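Local coordinates for protein VlsE1 (Borreliella burgdorferi, PDB 1L8W) that is a variable surface lipoprotein of the Lyme disease spirochaete, whose antigenic switching probably lets the bacterium evade the host immune response, at residues 153-161 / 277-285; 214-223 / 269-277. One frame throughout, in Å; residues are numbered along the deposited sequence.

In the fold
Helix 269-281 is used from both ends: its N-terminal turns pack on the helix-loop-helix corner 214-223 in contact 2, while its last turn and the loop after it meet the start of helix 153-170 in contact 1. The two centres lie about 15 Å apart, about 8 Å (contact 1) and 9 Å (contact 2) from the centre of the chain. Ala277 belongs to both segments and contributes its methyl group to contact 2. Along the sequence contact 2 is nested inside the loop closed by contact 1. The long helix 294-333 lies against both contacts, touching Met281 of contact 1 and Val215, Ile276 and Ala277 of contact 2.

Contact 1. Residues 153-161 / 277-285; sequences KASVKGIAK and ALRGMAKDG
Ile159 reaches across to the last turn of helix 269-281 with both of its branches. With CG1 anti to the carbonyl carbon (chi1 -70°) and the chain extended beyond it, CD1 is carried to the backbone where the helix ends, 3.8 Å from Met281 O and 3.9 Å from Ala282 CA. The other branch, CG2, meets two side chains in directions roughly at right angles: Leu278 CD2 at 4.2 Å, on a side chain that runs past Ile159 in the opposite direction, and the selenium of Met281, a selenomethionine whose chain crosses that of Ile159 at a slant. A branched residue suits this place because one stem serves two neighbours. Leu278 sends CD2 on to Val156 O and the methyl of Ala160, where a small residue leaves room for the leucine.

One turn earlier the contact becomes partly polar. Ser155 has OG anti to its own N, directed at the first residues beyond the helix, and there it accepts the N-H of Lys283 in a nearly straight bond of 3.1 Å (164° at the hydrogen). The same hydroxyl is also hydrogen-bonded to Ala131 O, so this buried oxygen ties two pieces of backbone together. Ala282, the first residue to leave helical geometry, turns its methyl to Ser155 OG at 3.4 Å and to Val156 CG2 at 3.8 Å; the small methyl fits where the two backbones come close, Ser155 CA and Ala282 CA being 5.4 Å apart. Around this helix end, Lys59 NZ is hydrogen-bonded to the carbonyls of Gly280, Ala282 and Gly285.

The helix axes run at 121°, closer to antiparallel than to parallel. This is an apolar helix-helix crossing beside a helix C-terminus that breaks into a type II turn, Ala282 to Gly285, within the mostly helical fold of this Borrelia lipoprotein.

Contact 2. Residues 214-223 / 269-277; sequences AVSAVSGEQI and DDQIAAAIA
Ala273 presents its methyl group to a helix-loop-helix corner, in which helix 205-216 ends, Ala217 to Ser219 span the break and helix 220-230 begins, with Ser219 as its N-cap. Apolar contacts dominate. Around Ala273 CB gather Val218 CG2 at 3.7 Å, Ile223 CG1 at 3.8 Å and Val215 CG2 at 4.0 Å, so both helices and the link between them converge on one small side chain; alanine lets the backbones come near, with Val215 and Ala273 CA atoms 4.8 Å apart. Val215 CG2 also meets Ile276 CD1, while Ala214 CB rests on Ile272 CG2 at 3.6 Å. Ile223, its CG2 anti to the backbone N, lays that branch against Ala274 CA and leaves CG1 and CD1 for Ala273. The beta-branched side chains thus close round the small Ala273, and Ile223 reaches on to Ala274.

Mixed contacts cover the start of that helix. Val218 CG1 packs on Asp269 CB and on the N of Asp270, its side chain slanting across that of Asp269. The aspartate's OD1 passes close to Ala214 CA, but its polar partner is Asn187 ND2, which satisfies this oxygen by a hydrogen bond, whereas OD2 lies beside the methyl of Ala217.

Polar bonds inside and around the corner go with its bend. Within it, Ser219 N gives its hydrogen to Gln222 OE1 (169° at the hydrogen), the donor tilted 28° from the amide carbonyl plane; from outside, Lys311 NZ of helix 294-333 is hydrogen-bonded to the carbonyls of Val215 and Val218. No direct hydrogen bond joins the two segments. A water instead bridges them, donating to Gln222 O at 2.9 Å and to Asp270 OD2 at 2.6 Å.

Contact 1. Residues 153-161 / 277-285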
ATOM      1  N   LYS A 153     -12.997   0.366   6.229  1.00 28.26           N
ATOM      2  CA  LYS A 153     -12.108   1.272   6.941  1.00 27.90           C
ATOM      3  C   LYS A 153     -11.141   0.602   7.909  1.00 27.43           C
ATOM      4  O   LYS A 153     -10.016   1.072   8.079  1.00 26.55           O
ATOM      5  CB  LYS A 153     -12.924   2.352   7.661  1.00 30.61           C
ATOM      6  CG  LYS A 153     -14.244   1.874   8.220  1.00 36.27           C
ATOM      7  CD  LYS A 153     -14.912   2.946   9.066  1.00 39.09           C
ATOM      8  CE  LYS A 153     -14.043   3.307  10.262  1.00 40.70           C
ATOM      9  NZ  LYS A 153     -14.668   4.333  11.149  1.00 44.64           N
ATOM     10  N   ALA A 154     -11.563  -0.489   8.541  1.00 26.36           N
ATOM     11  CA  ALA A 154     -10.694  -1.193   9.479  1.00 25.98           C
ATOM     12  C   ALA A 154      -9.528  -1.855   8.741  1.00 25.49           C
ATOM     13  O   ALA A 154      -8.431  -1.981   9.284  1.00 28.25           O
ATOM     14  CB  ALA A 154     -11.488  -2.244  10.256  1.00 25.64           C
ATOM     15  N   SER A 155      -9.772  -2.290   7.509  1.00 23.52           N
ATOM     16  CA  SER A 155      -8.724  -2.912   6.698  1.00 21.76           C
ATOM     17  C   SER A 155      -7.770  -1.822   6.198  1.00 21.42           C
ATOM     18  O   SER A 155      -6.549  -1.980   6.250  1.00 20.23           O
ATOM     19  CB  SER A 155      -9.339  -3.643   5.499  1.00 21.26           C
ATOM     20  OG  SER A 155      -8.344  -4.216   4.674  1.00 17.26           O
ATOM     21  N   VAL A 156      -8.340  -0.716   5.719  1.00 21.31           N
ATOM     22  CA  VAL A 156      -7.551   0.408   5.211  1.00 20.85           C
ATOM     23  C   VAL A 156      -6.622   0.968   6.278  1.00 18.34           C
ATOM     24  O   VAL A 156      -5.404   0.966   6.118  1.00 17.91           O
ATOM     25  CB  VAL A 156      -8.455   1.577   4.720  1.00 22.70           C
ATOM     26  CG1 VAL A 156      -7.595   2.703   4.196  1.00 23.05           C
ATOM     27  CG2 VAL A 156      -9.403   1.106   3.633  1.00 24.44           C
ATOM     28  N   LYS A 157      -7.206   1.440   7.376  1.00 19.05           N
ATOM     29  CA  LYS A 157      -6.429   2.029   8.463  1.00 17.72           C
ATOM     30  C   LYS A 157      -5.465   1.059   9.103  1.00 18.46           C
ATOM     31  O   LYS A 157      -4.364   1.450   9.505  1.00 16.98           O
ATOM     32  CB  LYS A 157      -7.349   2.608   9.540  1.00 18.68           C
ATOM     33  CG  LYS A 157      -8.105   3.843   9.106  1.00 20.96           C
ATOM     34  CD  LYS A 157      -8.657   4.581  10.311  1.00 26.73           C
ATOM     35  CE  LYS A 157      -9.633   3.721  11.089  1.00 28.65           C
ATOM     36  NZ  LYS A 157     -10.748   3.274  10.208  1.00 27.90           N
ATOM     37  N   GLY A 158      -5.881  -0.203   9.209  1.00 16.63           N
ATOM     38  CA  GLY A 158      -5.018  -1.206   9.803  1.00 13.43           C
ATOM     39  C   GLY A 158      -3.826  -1.507   8.920  1.00 15.34           C
ATOM     40  O   GLY A 158      -2.705  -1.681   9.395  1.00 17.44           O
ATOM     41  N   ILE A 159      -4.057  -1.578   7.616  1.00 17.13           N
ATOM     42  CA  ILE A 159      -2.959  -1.861   6.711  1.00 18.48           C
ATOM     43  C   ILE A 159      -1.965  -0.705   6.780  1.00 18.89           C
ATOM     44  O   ILE A 159      -0.753  -0.922   6.814  1.00 18.18           O
ATOM     45  CB  ILE A 159      -3.478  -2.080   5.271  1.00 18.65           C
ATOM     46  CG1 ILE A 159      -4.253  -3.403   5.211  1.00 17.06           C
ATOM     47  CG2 ILE A 159      -2.320  -2.120   4.271  1.00 14.78           C
ATOM     48  CD1 ILE A 159      -4.816  -3.717   3.845  1.00 16.64           C
ATOM     49  N   ALA A 160      -2.487   0.520   6.827  1.00 20.93           N
ATOM     50  CA  ALA A 160      -1.641   1.712   6.907  1.00 21.07           C
ATOM     51  C   ALA A 160      -0.841   1.741   8.216  1.00 22.76           C
ATOM     52  O   ALA A 160       0.378   1.960   8.216  1.00 21.39           O
ATOM     53  CB  ALA A 160      -2.502   2.968   6.791  1.00 20.68           C
ATOM     54  N   LYS A 161      -1.528   1.505   9.330  1.00 22.82           N
ATOM     55  CA  LYS A 161      -0.875   1.521  10.625  1.00 22.80           C
ATOM     56  C   LYS A 161       0.190   0.445  10.685  1.00 23.78           C
ATOM     57  O   LYS A 161       1.263   0.653  11.255  1.00 22.68           O
ATOM     58  CB  LYS A 161      -1.899   1.316  11.743  1.00 26.09           C
ATOM     59  CG  LYS A 161      -1.286   1.264  13.128  1.00 25.78           C
ATOM     60  CD  LYS A 161      -2.359   1.144  14.192  1.00 31.08           C
ATOM     61  CE  LYS A 161      -1.752   1.090  15.586  1.00 32.54           C
ATOM     62  NZ  LYS A 161      -2.806   1.004  16.632  1.00 35.78           N
ATOM     63  N   ALA A 277      -2.880   2.215  -3.955  1.00 16.14           N
ATOM     64  CA  ALA A 277      -2.307   0.995  -3.380  1.00 17.19           C
ATOM     65  C   ALA A 277      -3.073   0.523  -2.148  1.00 18.17           C
ATOM     66  O   ALA A 277      -3.280  -0.680  -1.970  1.00 17.30           O
ATOM     67  CB  ALA A 277      -0.835   1.203  -3.035  1.00 18.57           C
ATOM     68  N   LEU A 278      -3.493   1.462  -1.305  1.00 14.70           N
ATOM     69  CA  LEU A 278      -4.249   1.114  -0.105  1.00 16.55           C
ATOM     70  C   LEU A 278      -5.603   0.515  -0.465  1.00 18.45           C
ATOM     71  O   LEU A 278      -6.034  -0.468   0.138  1.00 20.48           O
ATOM     72  CB  LEU A 278      -4.468   2.346   0.772  1.00 13.69           C
ATOM     73  CG  LEU A 278      -3.345   2.720   1.740  1.00 17.24           C
ATOM     74  CD1 LEU A 278      -3.569   4.124   2.260  1.00 14.22           C
ATOM     75  CD2 LEU A 278      -3.294   1.712   2.888  1.00 12.18           C
ATOM     76  N   ARG A 279      -6.267   1.106  -1.456  1.00 16.09           N
ATOM     77  CA  ARG A 279      -7.575   0.638  -1.885  1.00 16.13           C
ATOM     78  C   ARG A 279      -7.467  -0.762  -2.474  1.00 17.93           C
ATOM     79  O   ARG A 279      -8.278  -1.635  -2.168  1.00 14.44           O
ATOM     80  CB  ARG A 279      -8.150   1.601  -2.916  1.00 15.36           C
ATOM     81  CG  ARG A 279      -9.486   1.194  -3.483  1.00 13.97           C
ATOM     82  CD  ARG A 279     -10.560   2.089  -2.940  1.00 20.36           C
ATOM     83  NE  ARG A 279     -11.649   2.249  -3.879  1.00 17.24           N
ATOM     84  CZ  ARG A 279     -12.764   2.918  -3.614  1.00 19.41           C
ATOM     85  NH1 ARG A 279     -12.941   3.482  -2.425  1.00 18.82           N
ATOM     86  NH2 ARG A 279     -13.689   3.044  -4.551  1.00 17.02           N
ATOM     87  N   GLY A 280      -6.453  -0.962  -3.315  1.00 19.08           N
ATOM     88  CA  GLY A 280      -6.234  -2.257  -3.927  1.00 18.32           C
ATOM     89  C   GLY A 280      -5.901  -3.370  -2.940  1.00 19.90           C
ATOM     90  O   GLY A 280      -6.249  -4.526  -3.174  1.00 21.14           O
HETATM   91  N   MSE A 281      -5.232  -3.037  -1.838  1.00 19.92           N
HETATM   92  CA  MSE A 281      -4.870  -4.041  -0.841  1.00 20.54           C
HETATM   93  C   MSE A 281      -5.988  -4.321   0.162  1.00 19.39           C
HETATM   94  O   MSE A 281      -6.091  -5.433   0.686  1.00 18.46           O
HETATM   95  CB  MSE A 281      -3.640  -3.602  -0.032  1.00 20.81           C
HETATM   96  CG  MSE A 281      -2.356  -3.400  -0.798  1.00 27.62           C
HETATM   97 SE   MSE A 281      -0.899  -2.880   0.416  1.00 35.37          SE
HETATM   98  CE  MSE A 281      -0.021  -4.554   0.583  1.00 35.08           C
ATOM     99  N   ALA A 282      -6.812  -3.315   0.441  1.00 17.89           N
ATOM    100  CA  ALA A 282      -7.862  -3.474   1.433  1.00 17.78           C
ATOM    101  C   ALA A 282      -9.136  -4.199   1.006  1.00 17.07           C
ATOM    102  O   ALA A 282      -9.517  -4.207  -0.160  1.00 19.35           O
ATOM    103  CB  ALA A 282      -8.218  -2.116   2.021  1.00 16.20           C
ATOM    104  N   LYS A 283      -9.780  -4.811   1.991  1.00 17.33           N
ATOM    105  CA  LYS A 283     -11.037  -5.520   1.811  1.00 19.05           C
ATOM    106  C   LYS A 283     -12.113  -4.538   1.335  1.00 19.83           C
ATOM    107  O   LYS A 283     -12.190  -3.415   1.831  1.00 19.06           O
ATOM    108  CB  LYS A 283     -11.459  -6.134   3.146  1.00 21.49           C
ATOM    109  CG  LYS A 283     -12.944  -6.435   3.271  1.00 24.23           C
ATOM    110  CD  LYS A 283     -13.319  -6.698   4.721  1.00 29.77           C
ATOM    111  CE  LYS A 283     -13.638  -8.162   4.961  1.00 32.08           C
ATOM    112  NZ  LYS A 283     -14.898  -8.568   4.289  1.00 31.28           N
ATOM    113  N   ASP A 284     -12.935  -4.984   0.386  1.00 20.95           N
ATOM    114  CA  ASP A 284     -14.018  -4.195  -0.200  1.00 22.59           C
ATOM    115  C   ASP A 284     -13.549  -2.998  -1.023  1.00 23.86           C
ATOM    116  O   ASP A 284     -14.368  -2.190  -1.470  1.00 25.40           O
ATOM    117  CB  ASP A 284     -14.995  -3.700   0.873  1.00 25.90           C
ATOM    118  CG  ASP A 284     -15.763  -4.835   1.540  1.00 28.48           C
ATOM    119  OD1 ASP A 284     -16.067  -5.841   0.857  1.00 27.45           O
ATOM    120  OD2 ASP A 284     -16.075  -4.703   2.745  1.00 25.61           O
ATOM    121  N   GLY A 285     -12.239  -2.876  -1.219  1.00 22.38           N
ATOM    122  CA  GLY A 285     -11.728  -1.768  -2.005  1.00 21.85           C
ATOM    123  C   GLY A 285     -11.802  -2.103  -3.479  1.00 20.85           C
ATOM    124  O   GLY A 285     -11.111  -3.004  -3.936  1.00 22.41           O
TER

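Contact 2. Residues 214-223 / 269-277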
ATOM      1  N   ALA A 214      -0.078   8.284 -12.416  1.00 17.80           N
ATOM      2  CA  ALA A 214       0.283   8.709 -11.072  1.00 16.73           C
ATOM      3  C   ALA A 214       1.201   7.667 -10.435  1.00 17.28           C
ATOM      4  O   ALA A 214       2.210   8.006  -9.805  1.00 17.49           O
ATOM      5  CB  ALA A 214      -0.990   8.890 -10.227  1.00 14.75           C
ATOM      6  N   VAL A 215       0.846   6.397 -10.601  1.00 17.07           N
ATOM      7  CA  VAL A 215       1.635   5.296 -10.060  1.00 16.07           C
ATOM      8  C   VAL A 215       2.982   5.177 -10.782  1.00 15.66           C
ATOM      9  O   VAL A 215       3.999   4.858 -10.165  1.00 15.17           O
ATOM     10  CB  VAL A 215       0.865   3.947 -10.189  1.00 16.65           C
ATOM     11  CG1 VAL A 215       1.782   2.761  -9.861  1.00 14.94           C
ATOM     12  CG2 VAL A 215      -0.337   3.956  -9.273  1.00 12.39           C
ATOM     13  N   SER A 216       2.998   5.438 -12.083  1.00 15.10           N
ATOM     14  CA  SER A 216       4.246   5.328 -12.833  1.00 16.94           C
ATOM     15  C   SER A 216       5.234   6.419 -12.458  1.00 19.37           C
ATOM     16  O   SER A 216       6.448   6.193 -12.465  1.00 20.50           O
ATOM     17  CB  SER A 216       3.991   5.392 -14.341  1.00 17.00           C
ATOM     18  OG  SER A 216       3.564   6.687 -14.737  1.00 21.51           O
ATOM     19  N   ALA A 217       4.698   7.591 -12.120  1.00 20.56           N
ATOM     20  CA  ALA A 217       5.486   8.772 -11.766  1.00 21.96           C
ATOM     21  C   ALA A 217       6.143   8.783 -10.387  1.00 23.32           C
ATOM     22  O   ALA A 217       6.791   9.768 -10.021  1.00 25.33           O
ATOM     23  CB  ALA A 217       4.614  10.014 -11.916  1.00 20.70           C
ATOM     24  N   VAL A 218       5.982   7.710  -9.617  1.00 23.97           N
ATOM     25  CA  VAL A 218       6.575   7.655  -8.282  1.00 22.62           C
ATOM     26  C   VAL A 218       7.202   6.293  -7.985  1.00 23.57           C
ATOM     27  O   VAL A 218       6.801   5.277  -8.553  1.00 23.95           O
ATOM     28  CB  VAL A 218       5.520   7.974  -7.200  1.00 21.74           C
ATOM     29  CG1 VAL A 218       4.972   9.381  -7.411  1.00 19.88           C
ATOM     30  CG2 VAL A 218       4.392   6.944  -7.250  1.00 21.86           C
ATOM     31  N   SER A 219       8.197   6.272  -7.103  1.00 22.42           N
ATOM     32  CA  SER A 219       8.855   5.020  -6.764  1.00 22.57           C
ATOM     33  C   SER A 219       8.094   4.350  -5.615  1.00 22.26           C
ATOM     34  O   SER A 219       7.133   4.909  -5.085  1.00 22.91           O
ATOM     35  CB  SER A 219      10.326   5.280  -6.383  1.00 22.21           C
ATOM     36  OG  SER A 219      10.452   5.938  -5.126  1.00 21.82           O
ATOM     37  N   GLY A 220       8.516   3.151  -5.240  1.00 24.34           N
ATOM     38  CA  GLY A 220       7.857   2.449  -4.152  1.00 22.43           C
ATOM     39  C   GLY A 220       8.081   3.159  -2.835  1.00 23.23           C
ATOM     40  O   GLY A 220       7.163   3.266  -2.018  1.00 22.74           O
ATOM     41  N   GLU A 221       9.305   3.640  -2.623  1.00 23.63           N
ATOM     42  CA  GLU A 221       9.647   4.360  -1.400  1.00 25.95           C
ATOM     43  C   GLU A 221       8.698   5.540  -1.186  1.00 26.40           C
ATOM     44  O   GLU A 221       8.141   5.717  -0.097  1.00 27.77           O
ATOM     45  CB  GLU A 221      11.081   4.888  -1.462  1.00 29.38           C
ATOM     46  CG  GLU A 221      12.156   3.822  -1.546  1.00 32.97           C
ATOM     47  CD  GLU A 221      12.033   2.971  -2.797  1.00 36.20           C
ATOM     48  OE1 GLU A 221      11.876   3.549  -3.894  1.00 37.24           O
ATOM     49  OE2 GLU A 221      12.099   1.727  -2.685  1.00 37.63           O
ATOM     50  N   GLN A 222       8.508   6.340  -2.232  1.00 25.18           N
ATOM     51  CA  GLN A 222       7.630   7.506  -2.153  1.00 24.21           C
ATOM     52  C   GLN A 222       6.198   7.139  -1.790  1.00 23.14           C
ATOM     53  O   GLN A 222       5.567   7.821  -0.990  1.00 25.01           O
ATOM     54  CB  GLN A 222       7.652   8.276  -3.479  1.00 20.84           C
ATOM     55  CG  GLN A 222       8.946   9.019  -3.739  1.00 19.66           C
ATOM     56  CD  GLN A 222       8.937   9.733  -5.080  1.00 22.78           C
ATOM     57  OE1 GLN A 222       9.129   9.117  -6.125  1.00 18.26           O
ATOM     58  NE2 GLN A 222       8.690  11.038  -5.052  1.00 25.54           N
ATOM     59  N   ILE A 223       5.682   6.069  -2.388  1.00 23.43           N
ATOM     60  CA  ILE A 223       4.326   5.621  -2.086  1.00 22.81           C
ATOM     61  C   ILE A 223       4.277   5.118  -0.637  1.00 21.47           C
ATOM     62  O   ILE A 223       3.294   5.327   0.070  1.00 20.68           O
ATOM     63  CB  ILE A 223       3.884   4.490  -3.039  1.00 21.02           C
ATOM     64  CG1 ILE A 223       3.936   4.983  -4.490  1.00 22.78           C
ATOM     65  CG2 ILE A 223       2.471   4.071  -2.714  1.00 17.47           C
ATOM     66  CD1 ILE A 223       3.820   3.878  -5.534  1.00 20.12           C
ATOM     67  N   ASP A 269       0.949  13.041  -7.231  1.00 28.98           N
ATOM     68  CA  ASP A 269       1.184  11.661  -7.641  1.00 27.36           C
ATOM     69  C   ASP A 269       1.491  10.626  -6.567  1.00 25.17           C
ATOM     70  O   ASP A 269       1.059   9.482  -6.678  1.00 23.76           O
ATOM     71  CB  ASP A 269       2.294  11.620  -8.693  1.00 28.11           C
ATOM     72  CG  ASP A 269       1.900  12.322  -9.980  1.00 29.74           C
ATOM     73  OD1 ASP A 269       0.798  12.037 -10.498  1.00 27.07           O
ATOM     74  OD2 ASP A 269       2.697  13.152 -10.473  1.00 30.79           O
ATOM     75  N   ASP A 270       2.244  10.995  -5.542  1.00 23.96           N
ATOM     76  CA  ASP A 270       2.559  10.020  -4.510  1.00 23.56           C
ATOM     77  C   ASP A 270       1.361   9.751  -3.588  1.00 22.00           C
ATOM     78  O   ASP A 270       1.226   8.647  -3.056  1.00 21.25           O
ATOM     79  CB  ASP A 270       3.804  10.455  -3.724  1.00 24.53           C
ATOM     80  CG  ASP A 270       3.672  11.840  -3.132  1.00 29.31           C
ATOM     81  OD1 ASP A 270       2.744  12.580  -3.532  1.00 25.47           O
ATOM     82  OD2 ASP A 270       4.515  12.188  -2.268  1.00 31.17           O
ATOM     83  N   GLN A 271       0.486  10.747  -3.437  1.00 20.47           N
ATOM     84  CA  GLN A 271      -0.723  10.633  -2.619  1.00 20.39           C
ATOM     85  C   GLN A 271      -1.775   9.812  -3.364  1.00 21.25           C
ATOM     86  O   GLN A 271      -2.461   8.960  -2.786  1.00 20.96           O
ATOM     87  CB  GLN A 271      -1.297  12.014  -2.326  1.00 22.51           C
ATOM     88  CG  GLN A 271      -0.318  12.976  -1.665  1.00 27.13           C
ATOM     89  CD  GLN A 271       0.198  12.456  -0.344  1.00 27.74           C
ATOM     90  OE1 GLN A 271      -0.577  12.034   0.513  1.00 28.80           O
ATOM     91  NE2 GLN A 271       1.511  12.489  -0.166  1.00 32.59           N
ATOM     92  N   ILE A 272      -1.906  10.087  -4.655  1.00 18.85           N
ATOM     93  CA  ILE A 272      -2.845   9.356  -5.490  1.00 20.63           C
ATOM     94  C   ILE A 272      -2.412   7.887  -5.539  1.00 19.82           C
ATOM     95  O   ILE A 272      -3.218   6.990  -5.309  1.00 19.09           O
ATOM     96  CB  ILE A 272      -2.865   9.921  -6.913  1.00 18.68           C
ATOM     97  CG1 ILE A 272      -3.370  11.365  -6.870  1.00 19.63           C
ATOM     98  CG2 ILE A 272      -3.710   9.041  -7.811  1.00 17.47           C
ATOM     99  CD1 ILE A 272      -3.315  12.083  -8.190  1.00 19.45           C
ATOM    100  N   ALA A 273      -1.135   7.661  -5.838  1.00 17.84           N
ATOM    101  CA  ALA A 273      -0.579   6.310  -5.910  1.00 18.56           C
ATOM    102  C   ALA A 273      -0.762   5.560  -4.581  1.00 19.42           C
ATOM    103  O   ALA A 273      -0.918   4.331  -4.566  1.00 19.09           O
ATOM    104  CB  ALA A 273       0.893   6.376  -6.281  1.00 17.55           C
ATOM    105  N   ALA A 274      -0.747   6.307  -3.473  1.00 18.49           N
ATOM    106  CA  ALA A 274      -0.948   5.734  -2.144  1.00 17.62           C
ATOM    107  C   ALA A 274      -2.415   5.360  -1.924  1.00 17.10           C
ATOM    108  O   ALA A 274      -2.715   4.310  -1.347  1.00 17.56           O
ATOM    109  CB  ALA A 274      -0.503   6.715  -1.063  1.00 14.87           C
ATOM    110  N   ALA A 275      -3.322   6.230  -2.367  1.00 14.74           N
ATOM    111  CA  ALA A 275      -4.757   5.986  -2.222  1.00 17.72           C
ATOM    112  C   ALA A 275      -5.097   4.737  -3.005  1.00 16.69           C
ATOM    113  O   ALA A 275      -5.906   3.910  -2.588  1.00 18.26           O
ATOM    114  CB  ALA A 275      -5.563   7.175  -2.769  1.00 15.08           C
ATOM    115  N   ILE A 276      -4.451   4.628  -4.156  1.00 17.42           N
ATOM    116  CA  ILE A 276      -4.624   3.514  -5.061  1.00 16.51           C
ATOM    117  C   ILE A 276      -4.107   2.210  -4.463  1.00 16.27           C
ATOM    118  O   ILE A 276      -4.827   1.212  -4.446  1.00 17.36           O
ATOM    119  CB  ILE A 276      -3.916   3.807  -6.412  1.00 15.63           C
ATOM    120  CG1 ILE A 276      -4.703   4.891  -7.167  1.00 17.46           C
ATOM    121  CG2 ILE A 276      -3.787   2.543  -7.233  1.00 14.50           C
ATOM    122  CD1 ILE A 276      -4.155   5.260  -8.541  1.00 13.12           C
ATOM    123  N   ALA A 277      -2.880   2.215  -3.955  1.00 16.14           N
ATOM    124  CA  ALA A 277      -2.307   0.995  -3.380  1.00 17.19           C
ATOM    125  C   ALA A 277      -3.073   0.523  -2.148  1.00 18.17           C
ATOM    126  O   ALA A 277      -3.280  -0.680  -1.970  1.00 17.30           O
ATOM    127  CB  ALA A 277      -0.835   1.203  -3.035  1.00 18.57           C
TER
HETATM  128  O   HOH W   1       5.890  10.668  -0.722  1.00 48.62           O